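Local coordinates for protein putative epimerase (Burkholderia cenocepacia, PDB 4LW8) that probably acts as an NAD(P)-dependent sugar epimerase or dehydratase of the Rossmann type, in the pathway that builds the lipopolysaccharide O-antigen, at residues 54-58 against 59-63; 223-227 against 228-232. One frame throughout, in Å; residues are numbered along the deposited sequence.

Following the chain from its N terminus, contact 1 (54-58 against 59-63) comes first, in the connection that leaves strand 44-49 and returns to strand 65-68; it closes a short 3-10 turn there and rests on helix 29-40. Contact 2 (223-227 against 228-232) is met much later, where strand 221-226 turns straight into helix 227-240. The two follow in series, neither nesting nor crossing, with centres about 22 Å apart and nearest atoms about 11 Å apart. One lies at the surface and the other is buried, yet helix 29-40 touches both: Arg32 reaches contact 1, while Tyr33 and Arg37 reach contact 2.

Contact 1 of 2, residues 54-58 against 59-63; sequences PRPAD and PAFAQ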
loop_
_atom_site.group_PDB
_atom_site.type_symbol
_atom_site.label_atom_id
_atom_site.label_comp_id
_atom_site.label_asym_id
_atom_site.label_seq_id
_atom_site.Cartn_x
_atom_site.Cartn_y
_atom_site.Cartn_z
ATOM N N PRO A 54 -3.380 -28.054 -14.725
ATOM C CA PRO A 54 -4.186 -28.759 -15.732
ATOM C C PRO A 54 -5.069 -27.817 -16.557
ATOM O O PRO A 54 -5.535 -26.799 -16.032
ATOM C CB PRO A 54 -5.051 -29.702 -14.886
ATOM C CG PRO A 54 -4.286 -29.883 -13.610
ATOM C CD PRO A 54 -3.631 -28.560 -13.364
ATOM N N ARG A 55 -5.292 -28.153 -17.825
ATOM C CA ARG A 55 -6.200 -27.377 -18.669
ATOM C C ARG A 55 -7.613 -27.373 -18.081
ATOM O O ARG A 55 -8.019 -28.342 -17.424
ATOM C CB ARG A 55 -6.249 -27.950 -20.084
ATOM C CG ARG A 55 -4.911 -28.130 -20.752
ATOM C CD ARG A 55 -5.087 -28.835 -22.108
ATOM N NE ARG A 55 -3.802 -29.075 -22.765
ATOM C CZ ARG A 55 -3.077 -28.135 -23.372
ATOM N NH1 ARG A 55 -3.496 -26.873 -23.393
ATOM N NH2 ARG A 55 -1.921 -28.450 -23.950
ATOM N N PRO A 56 -8.371 -26.287 -18.313
ATOM C CA PRO A 56 -9.778 -26.211 -17.893
ATOM C C PRO A 56 -10.706 -27.072 -18.753
ATOM O O PRO A 56 -10.527 -27.155 -19.973
ATOM C CB PRO A 56 -10.110 -24.723 -18.051
ATOM C CG PRO A 56 -9.179 -24.250 -19.091
ATOM C CD PRO A 56 -7.905 -25.020 -18.905
ATOM N N ALA A 57 -11.682 -27.710 -18.110
ATOM C CA ALA A 57 -12.634 -28.580 -18.799
ATOM C C ALA A 57 -13.925 -27.850 -19.184
ATOM O O ALA A 57 -14.611 -28.240 -20.132
ATOM C CB ALA A 57 -12.955 -29.784 -17.930
ATOM N N ASP A 58 -14.241 -26.792 -18.441
ATOM C CA ASP A 58 -15.459 -26.001 -18.641
ATOM C C ASP A 58 -15.627 -25.489 -20.075
ATOM O O ASP A 58 -14.736 -24.842 -20.617
ATOM C CB ASP A 58 -15.466 -24.826 -17.668
ATOM C CG ASP A 58 -16.859 -24.286 -17.410
ATOM O OD1 ASP A 58 -17.619 -24.034 -18.367
ATOM O OD2 ASP A 58 -17.199 -24.122 -16.228
ATOM N N PRO A 59 -16.790 -25.763 -20.683
ATOM C CA PRO A 59 -17.100 -25.348 -22.055
ATOM C C PRO A 59 -17.125 -23.838 -22.246
ATOM O O PRO A 59 -17.098 -23.374 -23.380
ATOM C CB PRO A 59 -18.499 -25.921 -22.281
ATOM C CG PRO A 59 -18.599 -27.055 -21.309
ATOM C CD PRO A 59 -17.879 -26.568 -20.100
ATOM N N ALA A 60 -17.203 -23.086 -21.154
ATOM C CA ALA A 60 -17.207 -21.632 -21.228
ATOM C C ALA A 60 -15.900 -21.099 -21.804
ATOM O O ALA A 60 -15.845 -19.969 -22.302
ATOM C CB ALA A 60 -17.454 -21.034 -19.851
ATOM N N PHE A 61 -14.849 -21.911 -21.735
ATOM C CA PHE A 61 -13.529 -21.484 -22.187
ATOM C C PHE A 61 -13.174 -22.032 -23.569
ATOM O O PHE A 61 -12.042 -21.878 -24.028
ATOM C CB PHE A 61 -12.476 -21.894 -21.163
ATOM C CG PHE A 61 -12.729 -21.325 -19.804
ATOM C CD1 PHE A 61 -12.706 -19.961 -19.601
ATOM C CD2 PHE A 61 -13.036 -22.150 -18.737
ATOM C CE1 PHE A 61 -12.964 -19.432 -18.358
ATOM C CE2 PHE A 61 -13.292 -21.623 -17.493
ATOM C CZ PHE A 61 -13.256 -20.263 -17.306
ATOM N N ALA A 62 -14.144 -22.657 -24.234
ATOM C CA ALA A 62 -13.883 -23.328 -25.502
ATOM C C ALA A 62 -13.407 -22.340 -26.570
ATOM O O ALA A 62 -12.587 -22.681 -27.410
ATOM C CB ALA A 62 -15.124 -24.068 -25.975
ATOM N N GLN A 63 -13.904 -21.111 -26.529
ATOM C CA GLN A 63 -13.503 -20.115 -27.515
ATOM C C GLN A 63 -12.532 -19.072 -26.951
ATOM O O GLN A 63 -12.343 -18.011 -27.538
ATOM C CB GLN A 63 -14.735 -19.423 -28.080
ATOM C CG GLN A 63 -15.616 -20.349 -28.896
ATOM C CD GLN A 63 -16.833 -19.652 -29.457
ATOM O OE1 GLN A 63 -17.092 -19.709 -30.662
ATOM N NE2 GLN A 63 -17.601 -18.997 -28.585
#
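Two hydrogen bonds from the turn 59-61 converge on Asp58, one on its side chain and one on its backbone carbonyl. The first runs from Ala60 N to Asp58 OD1, 3.0 Å long and nearly straight (N-H...O 167°). The amide meets the oxygen on its anti side, somewhat out of the carboxylate plane. With CG anti to the backbone N (chi1 -158°), the carboxylate of Asp58 turns forward beside its own carbonyl carbon, which lets OD1 lie over the start of the turn. The second bond joins Phe61 N to Asp58 O at 3.1 Å; here the donor stands well above the carbonyl plane, 43° out of it. A further bond from Ala62 N to Pro59 O (3.2 Å) carries the same i to i+3 spacing one residue on.

The charged end of Asp58 has a second partner, for OD2 makes a salt bridge to Arg32 of helix 29-40. One carboxylate oxygen therefore serves the turn and the other the helix, so the group is fixed from two directions.

Apolar packing gathers on the Phe61 ring, which is buried although most of its neighbours here are not. Phe61 CD2 lies 3.8 Å from Asp58 CB and 4.0 Å from Pro56 CB, which approaches the ring obliquely. Arg32 and Thr27 also touch this ring, and Thr27 touches Pro56.

The Asx turn from Asp58 OD1 to the i+2 amide, overlaid on the i to i+3 bond of Asp58 O, makes an Asx motif at the start of the short 3-10 segment 59-61. In this Rossmann-type fold it lies in the surface loop between the parallel strands 44-49 and 65-68, joined to helix 29-40 by the Asp58-Arg32 salt bridge and by Phe61 and Ala60 packing on Arg32.

Contact 2 of 2, residues 223-227 against 228-232; sequences DFSDV and RDVTA
Arg228 holds the Asp226 carboxylate by two nitrogens, NE giving to OD1 and NH2 to OD2, so that the carboxylate sits at the edge of the guanidinium, near its plane. The salt bridge is short at Arg228 NH2 to Asp226 OD2, 2.7 Å, while Arg228 NE to Asp226 OD1 measures 3.0 Å, with both N-H directions almost straight. Each oxygen lies practically in the guanidinium plane, yet the two planes are turned 30° apart, and the nitrogens meet the syn sides tilted out of the carboxylate plane. A bend at chi3 (-63°) folds the arginine side chain back towards the carboxylate of Asp226. Its guanidinium also has a cation-pi partner in Trp314, and Asp226 OD2 a second donor in Thr311.

Asp226 is the N-cap of helix 227-240: its OD1 takes Arg228 N at 2.8 Å through the anti lone pair, leaving the syn side for NE. Strand 221-226, parallel to its partner 180-189, passes directly into this helix, the axes of segments 223-226 and 228-232 running 80° apart; this is a strand-to-helix step of the α/β fold of the Rossmann-type family. Val230 N bonds Asp226 O at 3.1 Å.

One turn on, Thr231 N and Thr231 OG1 both reach Val227 O at 3.0 Å, from opposite faces of its plane. Asp229 OD2, bonded to Thr306 N, also accepts a hydrogen bond from a water that itself accepts from Asp226 N. Val230 CG2 packs 3.8 Å from Ser225 CB.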
loop_
_atom_site.group_PDB
_atom_site.type_symbol
_atom_site.label_atom_id
_atom_site.label_comp_id
_atom_site.label_asym_id
_atom_site.label_seq_id
_atom_site.Cartn_x
_atom_site.Cartn_y
_atom_site.Cartn_z
ATOM N N ASP A 223 -23.426 -6.648 2.336
ATOM C CA ASP A 223 -23.866 -6.422 0.963
ATOM C C ASP A 223 -23.416 -7.589 0.082
ATOM O O ASP A 223 -22.216 -7.823 -0.061
ATOM C CB ASP A 223 -23.273 -5.090 0.469
ATOM C CG ASP A 223 -23.806 -4.652 -0.888
ATOM O OD1 ASP A 223 -23.921 -5.484 -1.815
ATOM O OD2 ASP A 223 -24.088 -3.446 -1.032
ATOM N N PHE A 224 -24.368 -8.327 -0.492
ATOM C CA PHE A 224 -24.051 -9.454 -1.376
ATOM C C PHE A 224 -24.587 -9.266 -2.806
ATOM O O PHE A 224 -25.710 -8.810 -3.001
ATOM C CB PHE A 224 -24.617 -10.759 -0.818
ATOM C CG PHE A 224 -24.005 -11.190 0.482
ATOM C CD1 PHE A 224 -22.793 -11.858 0.506
ATOM C CD2 PHE A 224 -24.665 -10.965 1.681
ATOM C CE1 PHE A 224 -22.226 -12.267 1.712
ATOM C CE2 PHE A 224 -24.110 -11.381 2.890
ATOM C CZ PHE A 224 -22.886 -12.030 2.899
ATOM N N SER A 225 -23.787 -9.640 -3.801
ATOM C CA SER A 225 -24.205 -9.534 -5.208
ATOM C C SER A 225 -24.038 -10.851 -5.938
ATOM O O SER A 225 -23.276 -11.731 -5.522
ATOM C CB SER A 225 -23.398 -8.451 -5.953
ATOM O OG SER A 225 -23.579 -7.171 -5.369
ATOM N N ASP A 226 -24.758 -10.966 -7.040
ATOM C CA ASP A 226 -24.623 -12.063 -7.973
ATOM C C ASP A 226 -23.420 -11.768 -8.874
ATOM O O ASP A 226 -23.309 -10.666 -9.414
ATOM C CB ASP A 226 -25.922 -12.195 -8.787
ATOM C CG ASP A 226 -25.989 -13.464 -9.590
ATOM O OD1 ASP A 226 -25.081 -13.712 -10.412
ATOM O OD2 ASP A 226 -26.972 -14.213 -9.400
ATOM N N VAL A 227 -22.520 -12.737 -9.023
ATOM C CA VAL A 227 -21.351 -12.589 -9.897
ATOM C C VAL A 227 -21.746 -12.156 -11.332
ATOM O O VAL A 227 -21.015 -11.407 -11.991
ATOM C CB VAL A 227 -20.517 -13.909 -9.944
ATOM C CG1 VAL A 227 -21.329 -15.065 -10.552
ATOM C CG2 VAL A 227 -19.211 -13.700 -10.696
ATOM N N ARG A 228 -22.919 -12.578 -11.797
ATOM C CA ARG A 228 -23.369 -12.188 -13.125
ATOM C C ARG A 228 -23.648 -10.680 -13.193
ATOM O O ARG A 228 -23.319 -10.036 -14.189
ATOM C CB ARG A 228 -24.615 -12.981 -13.524
ATOM C CG ARG A 228 -24.344 -14.454 -13.763
ATOM C CD ARG A 228 -25.611 -15.266 -13.853
ATOM N NE ARG A 228 -26.360 -15.229 -12.600
ATOM C CZ ARG A 228 -27.518 -15.854 -12.420
ATOM N NH1 ARG A 228 -28.046 -16.566 -13.415
ATOM N NH2 ARG A 228 -28.147 -15.770 -11.258
ATOM N N ASP A 229 -24.213 -10.114 -12.127
ATOM C CA ASP A 229 -24.423 -8.667 -12.040
ATOM C C ASP A 229 -23.098 -7.923 -11.962
ATOM O O ASP A 229 -22.935 -6.846 -12.544
ATOM C CB ASP A 229 -25.255 -8.283 -10.807
ATOM C CG ASP A 229 -26.676 -8.824 -10.845
ATOM O OD1 ASP A 229 -27.133 -9.300 -11.905
ATOM O OD2 ASP A 229 -27.358 -8.741 -9.802
ATOM N N VAL A 230 -22.156 -8.483 -11.209
ATOM C CA VAL A 230 -20.871 -7.816 -11.009
ATOM C C VAL A 230 -20.109 -7.725 -12.343
ATOM O O VAL A 230 -19.592 -6.670 -12.716
ATOM C CB VAL A 230 -20.019 -8.545 -9.949
ATOM C CG1 VAL A 230 -18.561 -8.064 -9.972
ATOM C CG2 VAL A 230 -20.641 -8.393 -8.532
ATOM N N THR A 231 -20.072 -8.820 -13.085
ATOM C CA THR A 231 -19.346 -8.811 -14.343
ATOM C C THR A 231 -20.082 -7.963 -15.395
ATOM O O THR A 231 -19.439 -7.374 -16.267
ATOM C CB THR A 231 -19.076 -10.250 -14.831
ATOM O OG1 THR A 231 -20.303 -10.981 -14.901
ATOM C CG2 THR A 231 -18.126 -10.960 -13.842
ATOM N N ALA A 232 -21.413 -7.887 -15.320
ATOM C CA ALA A 232 -22.155 -6.981 -16.208
ATOM C C ALA A 232 -21.731 -5.528 -15.947
ATOM O O ALA A 232 -21.577 -4.747 -16.876
ATOM C CB ALA A 232 -23.664 -7.144 -16.034
HETATM O O HOH W 1 -26.479 -8.766 -7.379
#